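Local coordinates for putative efflux transporter (Bacteroides eggerthii, PDB 4L8J), which probably serves as the periplasmic adaptor, or membrane fusion, subunit of an HlyD-type efflux system, linking an inner-membrane pump to an outer-membrane channel, at residues Ser19-Phe25 with Asn240-Asp246; Leu37-Val41 with Asn125-Leu131; Leu176-Arg180 with Glu204-Ile208; Lys270-Val274 with Arg285-Val289. All coordinates share one frame; numbering follows the deposited sequence.

Contact 1 of 4, residues Ser19-Phe25 with Asn240-Asp246; sequences SVILKDF and NIRLASD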
loop_
_atom_site.group_PDB
_atom_site.type_symbol
_atom_site.label_atom_id
_atom_site.label_comp_id
_atom_site.label_asym_id
_atom_site.label_seq_id
_atom_site.Cartn_x
_atom_site.Cartn_y
_atom_site.Cartn_z
ATOM N N SER A 19 6.008 11.108 5.518
ATOM C CA SER A 19 6.865 10.311 6.392
ATOM C C SER A 19 7.369 11.017 7.660
ATOM O O SER A 19 8.206 10.437 8.365
ATOM C CB SER A 19 8.072 9.807 5.596
ATOM O OG SER A 19 8.866 10.905 5.181
ATOM N N VAL A 20 6.936 12.251 7.913
ATOM C CA VAL A 20 7.347 12.986 9.110
ATOM C C VAL A 20 6.350 12.640 10.220
ATOM O O VAL A 20 5.160 12.906 10.091
ATOM C CB VAL A 20 7.474 14.524 8.863
ATOM C CG1 VAL A 20 7.710 15.293 10.172
ATOM C CG2 VAL A 20 8.601 14.818 7.878
ATOM N N ILE A 21 6.831 12.006 11.290
ATOM C CA ILE A 21 6.017 11.650 12.443
ATOM C C ILE A 21 6.131 12.751 13.488
ATOM O O ILE A 21 7.230 13.178 13.815
ATOM C CB ILE A 21 6.407 10.267 13.028
ATOM C CG1 ILE A 21 6.463 9.149 11.951
ATOM C CG2 ILE A 21 5.512 9.889 14.262
ATOM C CD1 ILE A 21 5.149 8.856 11.189
ATOM N N LEU A 22 4.991 13.212 14.002
ATOM C CA LEU A 22 4.942 14.251 15.027
ATOM C C LEU A 22 4.349 13.684 16.304
ATOM O O LEU A 22 3.357 12.957 16.236
ATOM C CB LEU A 22 4.090 15.436 14.549
ATOM C CG LEU A 22 4.434 16.077 13.200
ATOM C CD1 LEU A 22 3.356 17.096 12.825
ATOM C CD2 LEU A 22 5.775 16.782 13.247
ATOM N N LYS A 23 4.973 13.972 17.464
ATOM C CA LYS A 23 4.477 13.563 18.772
ATOM C C LYS A 23 4.617 14.693 19.726
ATOM O O LYS A 23 5.636 15.389 19.705
ATOM C CB LYS A 23 5.214 12.312 19.332
ATOM C CG LYS A 23 5.088 11.050 18.481
ATOM C CD LYS A 23 3.687 10.403 18.572
ATOM C CE LYS A 23 3.592 9.243 17.605
ATOM N NZ LYS A 23 2.226 8.680 17.548
ATOM N N ASP A 24 3.629 14.845 20.607
ATOM C CA ASP A 24 3.630 15.863 21.640
ATOM C C ASP A 24 3.772 15.195 22.993
ATOM O O ASP A 24 3.124 14.184 23.265
ATOM C CB ASP A 24 2.374 16.722 21.575
ATOM C CG ASP A 24 2.309 17.610 20.348
ATOM O OD1 ASP A 24 3.251 18.398 20.134
ATOM O OD2 ASP A 24 1.326 17.525 19.621
ATOM N N PHE A 25 4.650 15.749 23.819
ATOM C CA PHE A 25 4.902 15.283 25.184
ATOM C C PHE A 25 4.834 16.438 26.120
ATOM O O PHE A 25 5.180 17.556 25.743
ATOM C CB PHE A 25 6.291 14.604 25.305
ATOM C CG PHE A 25 6.516 13.513 24.283
ATOM C CD1 PHE A 25 5.912 12.267 24.429
ATOM C CD2 PHE A 25 7.315 13.735 23.168
ATOM C CE1 PHE A 25 6.080 11.278 23.465
ATOM C CE2 PHE A 25 7.511 12.735 22.223
ATOM C CZ PHE A 25 6.906 11.504 22.385
ATOM N N ASN A 240 4.972 21.940 26.511
ATOM C CA ASN A 240 4.738 20.921 25.512
ATOM C C ASN A 240 6.011 20.756 24.728
ATOM O O ASN A 240 6.671 21.744 24.420
ATOM C CB ASN A 240 3.554 21.263 24.584
ATOM C CG ASN A 240 3.295 20.183 23.551
ATOM O OD1 ASN A 240 2.733 19.139 23.866
ATOM N ND2 ASN A 240 3.818 20.339 22.327
ATOM N N ILE A 241 6.387 19.508 24.447
ATOM C CA ILE A 241 7.553 19.186 23.605
ATOM C C ILE A 241 7.032 18.526 22.362
ATOM O O ILE A 241 6.426 17.454 22.429
ATOM C CB ILE A 241 8.657 18.336 24.277
ATOM C CG1 ILE A 241 9.103 18.980 25.612
ATOM C CG2 ILE A 241 9.865 18.162 23.329
ATOM C CD1 ILE A 241 8.448 18.421 26.791
ATOM N N ARG A 242 7.280 19.150 21.224
ATOM C CA ARG A 242 6.892 18.570 19.936
ATOM C C ARG A 242 8.132 17.902 19.347
ATOM O O ARG A 242 9.141 18.571 19.127
ATOM C CB ARG A 242 6.306 19.670 19.007
ATOM C CG ARG A 242 6.278 19.385 17.488
ATOM C CD ARG A 242 5.295 18.342 17.010
ATOM N NE ARG A 242 3.910 18.533 17.469
ATOM C CZ ARG A 242 2.948 19.157 16.795
ATOM N NH1 ARG A 242 3.213 19.746 15.635
ATOM N NH2 ARG A 242 1.716 19.204 17.278
ATOM N N LEU A 243 8.092 16.576 19.196
ATOM C CA LEU A 243 9.153 15.786 18.564
ATOM C C LEU A 243 8.768 15.561 17.105
ATOM O O LEU A 243 7.661 15.084 16.878
ATOM C CB LEU A 243 9.340 14.424 19.292
ATOM C CG LEU A 243 10.241 13.356 18.599
ATOM C CD1 LEU A 243 11.695 13.730 18.670
ATOM C CD2 LEU A 243 10.050 11.977 19.240
ATOM N N ALA A 244 9.641 15.918 16.130
ATOM C CA ALA A 244 9.410 15.700 14.676
ATOM C C ALA A 244 10.519 14.831 14.116
ATOM O O ALA A 244 11.714 15.162 14.240
ATOM C CB ALA A 244 9.336 17.010 13.904
ATOM N N SER A 245 10.123 13.670 13.586
ATOM C CA SER A 245 11.066 12.702 13.069
ATOM C C SER A 245 10.698 12.270 11.652
ATOM O O SER A 245 9.625 11.691 11.452
ATOM C CB SER A 245 11.104 11.460 13.970
ATOM O OG SER A 245 11.353 11.755 15.334
ATOM N N ASP A 246 11.617 12.471 10.690
ATOM C CA ASP A 246 11.387 11.950 9.348
ATOM C C ASP A 246 11.870 10.502 9.356
ATOM O O ASP A 246 13.067 10.260 9.430
ATOM C CB ASP A 246 12.054 12.803 8.252
ATOM C CG ASP A 246 11.635 12.419 6.833
ATOM O OD1 ASP A 246 11.109 11.302 6.646
ATOM O OD2 ASP A 246 11.857 13.224 5.911
HETATM O O HOH W 1 10.898 12.135 3.394
#
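Strands 20-25 and 240-246 run antiparallel, 163° between their N-to-C directions, and Ile21, Lys23 and Phe25 face Ser245, Leu243 and Ile241 as hydrogen-bonded pairs. They are the first and last strands, in chain order, of a six-stranded antiparallel sheet, and their pairing closes it into the beta-barrel domain expected of HlyD-type adaptors. Each of the three pairs exchanges two backbone bonds; the shortest runs from Ile241 N to Phe25 O, 2.6 Å.

The residues between them, Val20, Leu22 and Asp24, meet Asp246, Ala244 and Arg242 on the other face of the sheet. Here Arg242 grips Asp24 side-on: NE reaches OD1 at 2.7 Å, while NH2 meets the syn lone pair of OD2 at 2.9 Å. Bends at chi2 (71°) and chi3 (51°) turn the guanidinium across the strand pair to Asp24, and Leu22 CB lies over one of its faces. Asn240 ND2 gives Asp24 OD1 a second donor at 3.0 Å, from the face of the carboxylate opposite to Arg242 NE, so three bonds restrict the rotation of this group. Next to the salt bridge, Leu22 CD2 packs on Ala244 CB at 3.6 Å.

On the face of Phe25 and Leu243, Leu243 CB touches the edge of the phenyl ring at CE2, 3.8 Å away. Leu178 of the short helix 176-180 covers Ile21, Lys23 and Leu243, and its carbonyl accepts from Ser245 OG. At the far end Ser19 OG donates to Asp246 OD1 (2.7 Å) from above the carboxylate plane, and one water donates to both Ser19 OG and Asp246 OD2.

Contact 2 of 4, residues Leu37-Val41 with Asn125-Leu131; sequences LAFRV and NMRDTKL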
loop_
_atom_site.group_PDB
_atom_site.type_symbol
_atom_site.label_atom_id
_atom_site.label_comp_id
_atom_site.label_asym_id
_atom_site.label_seq_id
_atom_site.Cartn_x
_atom_site.Cartn_y
_atom_site.Cartn_z
ATOM N N LEU A 37 27.268 31.427 47.770
ATOM C CA LEU A 37 28.503 32.174 47.546
ATOM C C LEU A 37 29.008 32.693 48.846
ATOM O O LEU A 37 28.233 33.185 49.659
ATOM C CB LEU A 37 28.313 33.332 46.558
ATOM C CG LEU A 37 28.200 32.989 45.082
ATOM C CD1 LEU A 37 28.285 34.252 44.250
ATOM C CD2 LEU A 37 29.298 32.018 44.651
ATOM N N ALA A 38 30.307 32.564 49.070
ATOM C CA ALA A 38 30.882 33.038 50.315
ATOM C C ALA A 38 32.284 33.551 50.103
ATOM O O ALA A 38 32.960 33.124 49.155
ATOM C CB ALA A 38 30.894 31.906 51.329
ATOM N N PHE A 39 32.718 34.476 50.977
ATOM C CA PHE A 39 34.085 35.000 50.959
ATOM C C PHE A 39 35.052 33.902 51.455
ATOM O O PHE A 39 34.642 33.018 52.220
ATOM C CB PHE A 39 34.207 36.262 51.847
ATOM C CG PHE A 39 33.634 37.537 51.274
ATOM C CD1 PHE A 39 34.416 38.382 50.497
ATOM C CD2 PHE A 39 32.327 37.915 51.549
ATOM C CE1 PHE A 39 33.894 39.577 49.988
ATOM C CE2 PHE A 39 31.805 39.115 51.046
ATOM C CZ PHE A 39 32.592 39.929 50.257
ATOM N N ARG A 40 36.314 33.941 51.006
ATOM C CA ARG A 40 37.307 32.970 51.466
ATOM C C ARG A 40 38.102 33.586 52.642
ATOM O O ARG A 40 38.989 32.939 53.209
ATOM C CB ARG A 40 38.228 32.523 50.314
ATOM C CG ARG A 40 37.492 31.732 49.219
ATOM C CD ARG A 40 38.387 31.445 48.030
ATOM N NE ARG A 40 37.615 30.949 46.886
ATOM C CZ ARG A 40 38.041 30.956 45.625
ATOM N NH1 ARG A 40 39.240 31.443 45.323
ATOM N NH2 ARG A 40 37.266 30.486 44.655
ATOM N N VAL A 41 37.774 34.849 52.984
ATOM C CA VAL A 41 38.379 35.647 54.062
ATOM C C VAL A 41 37.268 36.179 54.951
ATOM O O VAL A 41 36.117 36.192 54.534
ATOM C CB VAL A 41 39.304 36.795 53.557
ATOM C CG1 VAL A 41 40.610 36.246 53.008
ATOM C CG2 VAL A 41 38.617 37.690 52.531
ATOM N N ASN A 125 44.439 36.663 49.833
ATOM C CA ASN A 125 43.519 37.332 50.758
ATOM C C ASN A 125 43.086 38.681 50.196
ATOM O O ASN A 125 41.918 39.038 50.315
ATOM C CB ASN A 125 44.170 37.486 52.135
ATOM C CG ASN A 125 44.278 36.198 52.920
ATOM O OD1 ASN A 125 43.763 35.145 52.534
ATOM N ND2 ASN A 125 44.954 36.252 54.047
HETATM N N MSE A 126 44.015 39.401 49.540
HETATM C CA MSE A 126 43.780 40.699 48.895
HETATM C C MSE A 126 42.794 40.545 47.724
HETATM O O MSE A 126 41.855 41.322 47.602
HETATM C CB MSE A 126 45.125 41.272 48.419
HETATM C CG MSE A 126 45.070 42.735 48.062
HETATM SE SE MSE A 126 44.724 43.930 49.595
HETATM C CE MSE A 126 46.060 45.350 49.020
ATOM N N ARG A 127 42.995 39.521 46.882
ATOM C CA ARG A 127 42.102 39.208 45.765
ATOM C C ARG A 127 40.735 38.785 46.309
ATOM O O ARG A 127 39.699 39.182 45.762
ATOM C CB ARG A 127 42.737 38.079 44.923
ATOM C CG ARG A 127 41.872 37.522 43.792
ATOM C CD ARG A 127 42.306 36.112 43.454
ATOM N NE ARG A 127 41.868 35.139 44.465
ATOM C CZ ARG A 127 42.602 34.110 44.884
ATOM N NH1 ARG A 127 43.825 33.921 44.408
ATOM N NH2 ARG A 127 42.121 33.270 45.795
ATOM N N ASP A 128 40.731 38.022 47.424
ATOM C CA ASP A 128 39.496 37.485 48.011
ATOM C C ASP A 128 38.649 38.522 48.772
ATOM O O ASP A 128 37.537 38.177 49.182
ATOM C CB ASP A 128 39.797 36.257 48.886
ATOM C CG ASP A 128 40.231 35.038 48.063
ATOM O OD1 ASP A 128 40.094 35.081 46.816
ATOM O OD2 ASP A 128 40.777 34.079 48.661
ATOM N N THR A 129 39.103 39.792 48.873
ATOM C CA THR A 129 38.288 40.878 49.468
ATOM C C THR A 129 37.109 41.218 48.536
ATOM O O THR A 129 36.137 41.822 48.977
ATOM C CB THR A 129 39.121 42.126 49.775
ATOM O OG1 THR A 129 39.723 42.635 48.578
ATOM C CG2 THR A 129 40.158 41.900 50.861
ATOM N N LYS A 130 37.181 40.810 47.257
ATOM C CA LYS A 130 36.100 41.008 46.280
ATOM C C LYS A 130 35.504 39.672 45.940
ATOM O O LYS A 130 36.214 38.808 45.421
ATOM C CB LYS A 130 36.604 41.715 44.997
ATOM C CG LYS A 130 37.319 43.047 45.260
ATOM C CD LYS A 130 36.625 44.210 44.609
ATOM C CE LYS A 130 37.216 45.540 45.011
ATOM N NZ LYS A 130 38.402 45.886 44.187
ATOM N N LEU A 131 34.225 39.459 46.276
ATOM C CA LEU A 131 33.552 38.197 45.955
ATOM C C LEU A 131 32.899 38.347 44.573
ATOM O O LEU A 131 32.131 39.274 44.365
ATOM C CB LEU A 131 32.537 37.858 47.056
ATOM C CG LEU A 131 31.624 36.640 46.862
ATOM C CD1 LEU A 131 32.435 35.341 46.774
ATOM C CD2 LEU A 131 30.598 36.576 48.003
HETATM O O HOH W 2 36.555 35.771 48.781
#
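Phe39 lays one face of its ring against Leu131, whose CB sits 3.9 Å from the ring centroid and 19° off the normal, a CH-pi contact. With CG of Leu131 trans to its own backbone nitrogen (chi1 175°), CD2 stays near the ring, while CD1 reaches past it to 3.3 Å from Ala38 O. The rim of the same phenyl meets the turn: Asp128 O lies near the ring plane 3.4 Å from CD1, and Thr129 O is close to CE1.

Beyond the ring, Val41 CG1 rests 3.4 Å from Asn125 OD1 at the end of the helix. The extended Arg40 crosses Asp128 at a slant, its CB 3.4 Å from OD2. NH1 remains 4.0 Å from OD1, which lies well out of the guanidinium plane with no N-H aimed at it: an attraction of charges without a hydrogen bond. Arg127 takes that oxygen instead, NE and NH2 both donating to OD1 from the same face. No direct hydrogen bond joins the two segments; a water accepts from Arg40 N and donates to Asp128 O at 2.6 Å.

Ile62, Ala63 and Ile65 of strand 61-65 and Ile156 of strand 155-161 add to the apolar surroundings. The type I turn of Arg127-Lys130 leads from helix 102-127 into strand 130-132, while strand 34-38 belongs to the other sheet: the contact joins the two halves of a lipoyl-like barrel-sandwich hybrid at the root of its helical hairpin.

Contact 3 of 4, residues Leu176-Arg180 with Glu204-Ile208; sequences LYLLR and EYLDI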
loop_
_atom_site.group_PDB
_atom_site.type_symbol
_atom_site.label_atom_id
_atom_site.label_comp_id
_atom_site.label_asym_id
_atom_site.label_seq_id
_atom_site.Cartn_x
_atom_site.Cartn_y
_atom_site.Cartn_z
ATOM N N LEU A 176 10.922 4.774 21.013
ATOM C CA LEU A 176 12.376 4.819 20.940
ATOM C C LEU A 176 12.864 5.074 19.497
ATOM O O LEU A 176 13.819 5.832 19.318
ATOM C CB LEU A 176 12.989 3.524 21.476
ATOM C CG LEU A 176 14.540 3.450 21.491
ATOM C CD1 LEU A 176 15.155 4.615 22.297
ATOM C CD2 LEU A 176 15.013 2.098 21.993
ATOM N N TYR A 177 12.205 4.461 18.478
ATOM C CA TYR A 177 12.581 4.634 17.058
ATOM C C TYR A 177 12.465 6.103 16.626
ATOM O O TYR A 177 13.255 6.563 15.799
ATOM C CB TYR A 177 11.750 3.719 16.144
ATOM C CG TYR A 177 10.302 4.117 15.964
ATOM C CD1 TYR A 177 9.351 3.826 16.938
ATOM C CD2 TYR A 177 9.864 4.705 14.784
ATOM C CE1 TYR A 177 8.012 4.178 16.773
ATOM C CE2 TYR A 177 8.521 5.042 14.599
ATOM C CZ TYR A 177 7.600 4.790 15.604
ATOM O OH TYR A 177 6.270 5.118 15.441
ATOM N N LEU A 178 11.521 6.855 17.227
ATOM C CA LEU A 178 11.366 8.268 16.900
ATOM C C LEU A 178 12.513 9.070 17.487
ATOM O O LEU A 178 12.971 9.989 16.825
ATOM C CB LEU A 178 9.991 8.840 17.319
ATOM C CG LEU A 178 8.778 8.157 16.642
ATOM C CD1 LEU A 178 7.467 8.555 17.305
ATOM C CD2 LEU A 178 8.750 8.407 15.143
ATOM N N LEU A 179 13.004 8.711 18.695
ATOM C CA LEU A 179 14.151 9.391 19.302
ATOM C C LEU A 179 15.454 9.068 18.566
ATOM O O LEU A 179 16.347 9.904 18.520
ATOM C CB LEU A 179 14.315 9.024 20.777
ATOM C CG LEU A 179 13.301 9.636 21.750
ATOM C CD1 LEU A 179 13.348 8.911 23.089
ATOM C CD2 LEU A 179 13.570 11.129 21.967
ATOM N N ARG A 180 15.566 7.853 18.012
ATOM C CA ARG A 180 16.747 7.417 17.282
ATOM C C ARG A 180 16.777 7.960 15.828
ATOM O O ARG A 180 17.846 7.967 15.228
ATOM C CB ARG A 180 16.819 5.883 17.249
ATOM C CG ARG A 180 17.258 5.260 18.562
ATOM C CD ARG A 180 17.065 3.760 18.529
ATOM N NE ARG A 180 17.796 3.100 19.616
ATOM C CZ ARG A 180 17.763 1.791 19.868
ATOM N NH1 ARG A 180 17.001 0.977 19.129
ATOM N NH2 ARG A 180 18.475 1.285 20.871
ATOM N N GLU A 204 20.489 14.498 26.423
ATOM C CA GLU A 204 20.682 13.072 26.669
ATOM C C GLU A 204 19.348 12.374 26.930
ATOM O O GLU A 204 18.365 13.031 27.228
ATOM C CB GLU A 204 21.597 12.841 27.887
ATOM C CG GLU A 204 20.975 13.377 29.171
ATOM C CD GLU A 204 21.900 13.514 30.356
ATOM O OE1 GLU A 204 23.067 13.927 30.163
ATOM O OE2 GLU A 204 21.434 13.259 31.489
ATOM N N TYR A 205 19.331 11.050 26.833
ATOM C CA TYR A 205 18.166 10.255 27.219
ATOM C C TYR A 205 18.658 8.930 27.746
ATOM O O TYR A 205 19.679 8.428 27.258
ATOM C CB TYR A 205 17.088 10.107 26.123
ATOM C CG TYR A 205 17.468 9.387 24.843
ATOM C CD1 TYR A 205 17.398 7.997 24.753
ATOM C CD2 TYR A 205 17.741 10.102 23.677
ATOM C CE1 TYR A 205 17.684 7.331 23.554
ATOM C CE2 TYR A 205 17.988 9.451 22.466
ATOM C CZ TYR A 205 17.979 8.065 22.413
ATOM O OH TYR A 205 18.243 7.440 21.220
ATOM N N LEU A 206 17.971 8.389 28.770
ATOM C CA LEU A 206 18.342 7.103 29.350
ATOM C C LEU A 206 17.691 5.987 28.522
ATOM O O LEU A 206 16.459 5.864 28.516
ATOM C CB LEU A 206 17.934 7.028 30.834
ATOM C CG LEU A 206 18.391 5.777 31.609
ATOM C CD1 LEU A 206 19.944 5.677 31.695
ATOM C CD2 LEU A 206 17.778 5.740 33.000
ATOM N N ASP A 207 18.517 5.188 27.821
ATOM C CA ASP A 207 18.005 4.111 26.977
ATOM C C ASP A 207 18.301 2.711 27.536
ATOM O O ASP A 207 19.350 2.127 27.268
ATOM C CB ASP A 207 18.542 4.255 25.529
ATOM C CG ASP A 207 18.199 3.187 24.489
ATOM O OD1 ASP A 207 17.441 2.235 24.822
ATOM O OD2 ASP A 207 18.699 3.296 23.343
ATOM N N ILE A 208 17.332 2.182 28.279
ATOM C CA ILE A 208 17.204 0.806 28.791
ATOM C C ILE A 208 15.743 0.409 28.500
ATOM O O ILE A 208 14.936 0.292 29.432
ATOM C CB ILE A 208 17.594 0.562 30.289
ATOM C CG1 ILE A 208 18.711 1.494 30.819
ATOM C CG2 ILE A 208 17.917 -0.924 30.514
ATOM C CD1 ILE A 208 18.596 1.858 32.343
HETATM O O HOH W 3 18.987 5.143 21.427
#
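Tyr205, at the end of barrel strand 198-205, sets its ring against Leu176 and Leu179 of helix 176-180, the short helix packed on the beta-barrel, as in related membrane fusion proteins. This apolar half is the closely packed part. Leu179 CD1 lies over one face of the ring and its CB is 4.1 Å from CE2, while Leu176 CD1 approaches CE1 to 3.9 Å. A chi1 of 63° puts CG between the tyrosine's own N and carbonyl carbon, and from there the ring reaches both leucines. Ile215 of the adjacent strand 215-221 touches all three side chains and extends the apolar patch.

The outer half is looser and polar, and the whole contact buries just 231 Å². Arg180 stretches out fully and passes Tyr205 OH with its CG at 3.6 Å. Its NH2 then forms a salt bridge to Asp207 OD2 at 3.2 Å; the N-H...O angle of 136° and the oxygen's 31° tilt from the guanidinium plane describe a bent bond, although it uses the syn lone pair. Leu176 CD2 backs the guanidinium, centred over one face 3.5 Å above its plane. A water at the edge of that group accepts from Arg180 NE and donates to Asp207 OD2 at 2.7 Å.

Contact 4 of 4, residues Lys270-Val274 with Arg285-Val289; sequences KNTYV and REVTV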
loop_
_atom_site.group_PDB
_atom_site.type_symbol
_atom_site.label_atom_id
_atom_site.label_comp_id
_atom_site.label_asym_id
_atom_site.label_seq_id
_atom_site.Cartn_x
_atom_site.Cartn_y
_atom_site.Cartn_z
ATOM N N LYS A 270 -10.543 18.279 -15.859
ATOM C CA LYS A 270 -10.259 17.061 -15.096
ATOM C C LYS A 270 -9.286 17.335 -13.880
ATOM O O LYS A 270 -8.876 16.386 -13.198
ATOM C CB LYS A 270 -9.703 15.953 -16.028
ATOM C CG LYS A 270 -8.285 16.179 -16.537
ATOM C CD LYS A 270 -7.682 14.898 -17.098
ATOM C CE LYS A 270 -6.172 14.946 -17.100
ATOM N NZ LYS A 270 -5.576 13.658 -17.553
ATOM N N ASN A 271 -8.979 18.621 -13.593
ATOM C CA ASN A 271 -8.071 19.014 -12.500
ATOM C C ASN A 271 -8.650 18.839 -11.103
ATOM O O ASN A 271 -9.863 18.852 -10.905
ATOM C CB ASN A 271 -7.630 20.463 -12.639
ATOM C CG ASN A 271 -7.045 20.802 -13.967
ATOM O OD1 ASN A 271 -6.499 19.943 -14.657
ATOM N ND2 ASN A 271 -7.132 22.073 -14.339
ATOM N N THR A 272 -7.750 18.721 -10.120
ATOM C CA THR A 272 -8.128 18.605 -8.705
ATOM C C THR A 272 -7.623 19.819 -7.960
ATOM O O THR A 272 -6.536 20.312 -8.233
ATOM C CB THR A 272 -7.632 17.298 -8.096
ATOM O OG1 THR A 272 -6.217 17.181 -8.302
ATOM C CG2 THR A 272 -8.384 16.082 -8.656
ATOM N N TYR A 273 -8.428 20.293 -7.011
ATOM C CA TYR A 273 -8.151 21.484 -6.218
ATOM C C TYR A 273 -8.404 21.275 -4.749
ATOM O O TYR A 273 -9.106 20.347 -4.353
ATOM C CB TYR A 273 -9.063 22.658 -6.698
ATOM C CG TYR A 273 -8.970 22.948 -8.178
ATOM C CD1 TYR A 273 -8.016 23.832 -8.679
ATOM C CD2 TYR A 273 -9.813 22.312 -9.087
ATOM C CE1 TYR A 273 -7.898 24.068 -10.048
ATOM C CE2 TYR A 273 -9.700 22.538 -10.457
ATOM C CZ TYR A 273 -8.761 23.440 -10.932
ATOM O OH TYR A 273 -8.666 23.668 -12.285
ATOM N N VAL A 274 -7.881 22.219 -3.953
ATOM C CA VAL A 274 -8.143 22.418 -2.530
ATOM C C VAL A 274 -8.395 23.919 -2.300
ATOM O O VAL A 274 -7.995 24.751 -3.126
ATOM C CB VAL A 274 -7.015 21.915 -1.567
ATOM C CG1 VAL A 274 -6.819 20.402 -1.646
ATOM C CG2 VAL A 274 -5.710 22.684 -1.784
ATOM N N ARG A 285 -6.437 26.276 -4.992
ATOM C CA ARG A 285 -5.112 25.782 -5.293
ATOM C C ARG A 285 -5.203 24.448 -6.026
ATOM O O ARG A 285 -5.778 23.485 -5.502
ATOM C CB ARG A 285 -4.310 25.661 -3.981
ATOM C CG ARG A 285 -2.936 25.018 -4.121
ATOM C CD ARG A 285 -1.845 25.980 -4.580
ATOM N NE ARG A 285 -1.573 27.021 -3.584
ATOM C CZ ARG A 285 -0.886 26.847 -2.461
ATOM N NH1 ARG A 285 -0.354 25.661 -2.172
ATOM N NH2 ARG A 285 -0.712 27.860 -1.620
ATOM N N GLU A 286 -4.625 24.387 -7.241
ATOM C CA GLU A 286 -4.598 23.147 -7.997
ATOM C C GLU A 286 -3.535 22.219 -7.408
ATOM O O GLU A 286 -2.424 22.651 -7.067
ATOM C CB GLU A 286 -4.344 23.386 -9.492
ATOM C CG GLU A 286 -4.481 22.085 -10.258
ATOM C CD GLU A 286 -4.188 22.109 -11.741
ATOM O OE1 GLU A 286 -3.825 23.182 -12.270
ATOM O OE2 GLU A 286 -4.321 21.039 -12.376
ATOM N N VAL A 287 -3.916 20.957 -7.244
ATOM C CA VAL A 287 -3.064 19.912 -6.673
ATOM C C VAL A 287 -3.037 18.705 -7.643
ATOM O O VAL A 287 -3.940 18.554 -8.475
ATOM C CB VAL A 287 -3.537 19.488 -5.243
ATOM C CG1 VAL A 287 -3.488 20.662 -4.255
ATOM C CG2 VAL A 287 -4.936 18.846 -5.255
ATOM N N THR A 288 -1.997 17.864 -7.515
ATOM C CA THR A 288 -1.858 16.614 -8.241
ATOM C C THR A 288 -1.951 15.529 -7.202
ATOM O O THR A 288 -1.146 15.484 -6.273
ATOM C CB THR A 288 -0.565 16.536 -9.088
ATOM O OG1 THR A 288 -0.517 17.647 -9.964
ATOM C CG2 THR A 288 -0.485 15.235 -9.929
ATOM N N VAL A 289 -2.961 14.677 -7.337
ATOM C CA VAL A 289 -3.159 13.531 -6.469
ATOM C C VAL A 289 -2.176 12.453 -6.938
ATOM O O VAL A 289 -2.082 12.187 -8.143
ATOM C CB VAL A 289 -4.640 13.045 -6.448
ATOM C CG1 VAL A 289 -4.805 11.788 -5.584
ATOM C CG2 VAL A 289 -5.567 14.142 -5.953
HETATM O O HOH W 4 -4.828 15.001 -9.533
HETATM O O HOH W 5 -4.972 18.863 -11.022
#
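A chi1 of 55° holds Thr272 OG1 between its own N and carbonyl carbon, aimed at Val287, and chi1 and chi2 of Glu286, both near 180°, extend its carboxylate toward Asn271, where OE2 lies 3.2 Å from Asn271 CG without a direct hydrogen bond. The setting is a beta hairpin of strands 271-278 and 281-289, probably in the membrane-proximal domain of the adaptor. Val274 and Arg285 exchange two backbone bonds, N to O at 2.9 Å in each direction. The strands cross steeply, 120° between their directions, and beyond this pair the bonding becomes irregular: Val287 N still reaches Thr272 O at 2.9 Å, but Thr272 N turns to a water that donates to Val287 O and Glu286 OE2. The threonine hydroxyl adds a direct bond, OG1 donating to Val287 O at 2.7 Å from above the carbonyl plane.

On the opposite face Tyr273 CE1 packs against Glu286 CB at 3.7 Å, while Asn271 ND2 donates to Tyr273 OH (3.0 Å). Val274 CG2 meets Val287 CG1 on the face of Thr272. Arg285 directs its guanidinium to Glu308 of the second subunit; a strand of that subunit pairs antiparallel with Thr288 and Val289. A second water donates to Thr272 OG1 and accepts from Val289 N at 2.9 Å.

Contacts 1 and 3 belong to the same barrel, their centres 14 Å apart: one closes the sheet, the other seats a helix on it, and Leu178 joins them by packing and by its carbonyl. Contacts 1, 2 and 4 are partly buried; contact 3 lies at the surface and is made by side chains alone. Contact 2, its centre about 49 Å from that of contact 1, relies on apolar packing and a water bridge where two sheets and a helix end meet. Contact 4 lies across the chain's centre from contact 2. It pairs strands as contact 1 does, but locally in a hairpin, with waters bridging where direct bonds lapse, and it alone touches the second subunit.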